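Local coordinates for protein GH127 beta-L-arabinofuranoside (Geobacillus stearothermophilus, PDB 4QK0) that probably hydrolyses beta-L-arabinofuranosidic bonds, releasing L-arabinose, as a member of glycoside hydrolase family 127, at residues Tyr427-Thr432 against Val442-Gln447. Residues are numbered along the deposited sequence; the frame is centred on the assembly and turned at random.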
loop_
_atom_site.group_PDB
_atom_site.type_symbol
_atom_site.label_atom_id
_atom_site.label_comp_id
_atom_site.label_asym_id
_atom_site.label_seq_id
_atom_site.Cartn_x
_atom_site.Cartn_y
_atom_site.Cartn_z
ATOM N N TYR A 427 -23.709 -25.492 -12.634
ATOM C CA TYR A 427 -22.269 -25.659 -12.827
ATOM C C TYR A 427 -21.771 -27.071 -12.524
ATOM O O TYR A 427 -20.603 -27.372 -12.727
ATOM C CB TYR A 427 -21.467 -24.628 -11.957
ATOM C CG TYR A 427 -21.758 -23.203 -12.332
ATOM C CD1 TYR A 427 -22.955 -22.588 -11.938
ATOM C CD2 TYR A 427 -20.898 -22.481 -13.132
ATOM C CE1 TYR A 427 -23.267 -21.282 -12.314
ATOM C CE2 TYR A 427 -21.199 -21.180 -13.513
ATOM C CZ TYR A 427 -22.380 -20.591 -13.086
ATOM O OH TYR A 427 -22.682 -19.309 -13.440
ATOM N N ILE A 428 -22.606 -27.915 -11.965
ATOM C CA ILE A 428 -22.134 -29.231 -11.522
ATOM C C ILE A 428 -21.823 -30.141 -12.719
ATOM O O ILE A 428 -20.817 -30.849 -12.703
ATOM C CB ILE A 428 -23.180 -29.891 -10.618
ATOM C CG1 ILE A 428 -23.425 -29.022 -9.378
ATOM C CG2 ILE A 428 -22.729 -31.267 -10.160
ATOM C CD1 ILE A 428 -24.604 -29.452 -8.555
ATOM N N TYR A 429 -22.732 -30.155 -13.692
ATOM C CA TYR A 429 -22.699 -31.137 -14.818
ATOM C C TYR A 429 -22.684 -30.424 -16.139
ATOM O O TYR A 429 -23.146 -29.296 -16.237
ATOM C CB TYR A 429 -23.935 -32.077 -14.793
ATOM C CG TYR A 429 -24.150 -32.850 -13.487
ATOM C CD1 TYR A 429 -23.438 -34.006 -13.195
ATOM C CD2 TYR A 429 -25.088 -32.424 -12.571
ATOM C CE1 TYR A 429 -23.635 -34.686 -12.004
ATOM C CE2 TYR A 429 -25.298 -33.112 -11.390
ATOM C CZ TYR A 429 -24.569 -34.231 -11.108
ATOM O OH TYR A 429 -24.800 -34.905 -9.900
ATOM N N LEU A 430 -22.117 -31.054 -17.146
ATOM C CA LEU A 430 -22.286 -30.590 -18.531
ATOM C C LEU A 430 -22.619 -31.796 -19.438
ATOM O O LEU A 430 -21.829 -32.743 -19.551
ATOM C CB LEU A 430 -21.033 -29.899 -19.035
ATOM C CG LEU A 430 -21.107 -29.448 -20.487
ATOM C CD1 LEU A 430 -22.071 -28.280 -20.690
ATOM C CD2 LEU A 430 -19.715 -29.078 -20.991
ATOM N N GLN A 431 -23.777 -31.721 -20.093
ATOM C CA GLN A 431 -24.206 -32.715 -21.068
ATOM C C GLN A 431 -23.715 -32.285 -22.426
ATOM O O GLN A 431 -24.041 -31.225 -22.909
ATOM C CB GLN A 431 -25.732 -32.859 -21.126
ATOM C CG GLN A 431 -26.219 -33.902 -22.133
ATOM C CD GLN A 431 -25.797 -35.269 -21.709
ATOM O OE1 GLN A 431 -26.320 -35.792 -20.725
ATOM N NE2 GLN A 431 -24.796 -35.839 -22.396
ATOM N N THR A 432 -22.904 -33.127 -23.024
ATOM C CA THR A 432 -22.462 -32.979 -24.386
ATOM C C THR A 432 -22.941 -34.212 -25.190
ATOM O O THR A 432 -23.493 -35.152 -24.600
ATOM C CB THR A 432 -20.951 -32.812 -24.273
ATOM O OG1 THR A 432 -20.666 -31.431 -24.420
ATOM C CG2 THR A 432 -20.185 -33.584 -25.236
ATOM N N VAL A 442 -20.832 -32.606 -5.539
ATOM C CA VAL A 442 -21.888 -31.951 -4.800
ATOM C C VAL A 442 -23.022 -32.950 -4.789
ATOM O O VAL A 442 -23.419 -33.421 -5.856
ATOM C CB VAL A 442 -22.415 -30.703 -5.533
ATOM C CG1 VAL A 442 -23.565 -30.094 -4.750
ATOM C CG2 VAL A 442 -21.319 -29.672 -5.718
ATOM N N GLY A 443 -23.500 -33.276 -3.600
ATOM C CA GLY A 443 -24.673 -34.115 -3.420
ATOM C C GLY A 443 -25.811 -33.573 -4.274
ATOM O O GLY A 443 -26.218 -32.441 -4.112
ATOM N N SER A 444 -26.269 -34.368 -5.235
ATOM C CA SER A 444 -27.227 -33.902 -6.240
ATOM C C SER A 444 -27.699 -35.025 -7.155
ATOM O O SER A 444 -27.146 -36.125 -7.155
ATOM C CB SER A 444 -26.570 -32.877 -7.127
ATOM O OG SER A 444 -25.423 -33.440 -7.759
ATOM N N ASP A 445 -28.726 -34.727 -7.935
ATOM C CA ASP A 445 -29.067 -35.582 -9.045
ATOM C C ASP A 445 -29.472 -34.831 -10.285
ATOM O O ASP A 445 -29.831 -33.640 -10.265
ATOM C CB ASP A 445 -30.062 -36.668 -8.667
ATOM C CG ASP A 445 -31.297 -36.128 -8.046
ATOM O OD1 ASP A 445 -31.962 -35.330 -8.725
ATOM O OD2 ASP A 445 -31.585 -36.502 -6.899
ATOM N N ILE A 446 -29.283 -35.527 -11.396
ATOM C CA ILE A 446 -29.548 -34.961 -12.696
ATOM C C ILE A 446 -30.285 -35.973 -13.538
ATOM O O ILE A 446 -30.008 -37.169 -13.506
ATOM C CB ILE A 446 -28.285 -34.491 -13.412
ATOM C CG1 ILE A 446 -28.643 -33.973 -14.797
ATOM C CG2 ILE A 446 -27.241 -35.602 -13.480
ATOM C CD1 ILE A 446 -27.512 -33.280 -15.502
ATOM N N GLN A 447 -31.264 -35.449 -14.249
ATOM C CA GLN A 447 -32.092 -36.200 -15.170
ATOM C C GLN A 447 -31.755 -35.632 -16.536
ATOM O O GLN A 447 -32.013 -34.479 -16.797
ATOM C CB GLN A 447 -33.573 -35.948 -14.831
ATOM C CG GLN A 447 -34.547 -36.496 -15.860
ATOM C CD GLN A 447 -34.461 -38.000 -15.945
ATOM O OE1 GLN A 447 -34.087 -38.545 -16.987
ATOM N NE2 GLN A 447 -34.758 -38.683 -14.827
#
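The ring of Tyr-429 lies between two isoleucines. Over one face sits Ile-446, whose CG2 stands 3.7 Å from the ring centroid and only 8° off the normal, a CH-pi contact; Ile-446 CD1 meets Tyr-429 CB at 3.8 Å. On the opposite face Ile-428 CG2 rests nearer the rim, 3.4 Å above the plane. At the edge, near the ring plane, the phenol is tied to Ser-444: Tyr-429 OH donates to Ser-444 OG over 2.7 Å. Ser-444 OG donates in turn to Val-442 O at 2.8 Å, tilted out of the carbonyl plane, so a short chain of hydrogen bonds leads from the phenol through the serine hydroxyl to the backbone. A chi1 of 58° places OG between its own backbone N and carbonyl carbon, where it can serve both partners. Beside this polar link, Ile-428 CD1 meets Val-442 CB at 3.9 Å, the two side chains crossing at about a right angle. The phenol oxygen also bonds Gln-459 NE2, a second partner for a buried hydroxyl. The axes of 429-431 and 444-447 approach to 9.8 Å, 12° from parallel, and the strands face each other through side chains, as layers of a beta-sandwich do: 429-431 pairs antiparallel with 436-438 in the mixed sheet, whereas 444-450 runs between 15-18 and 453-461 in the antiparallel one. Toward the catalytic domain, Tyr-427 packs on helix 334-350.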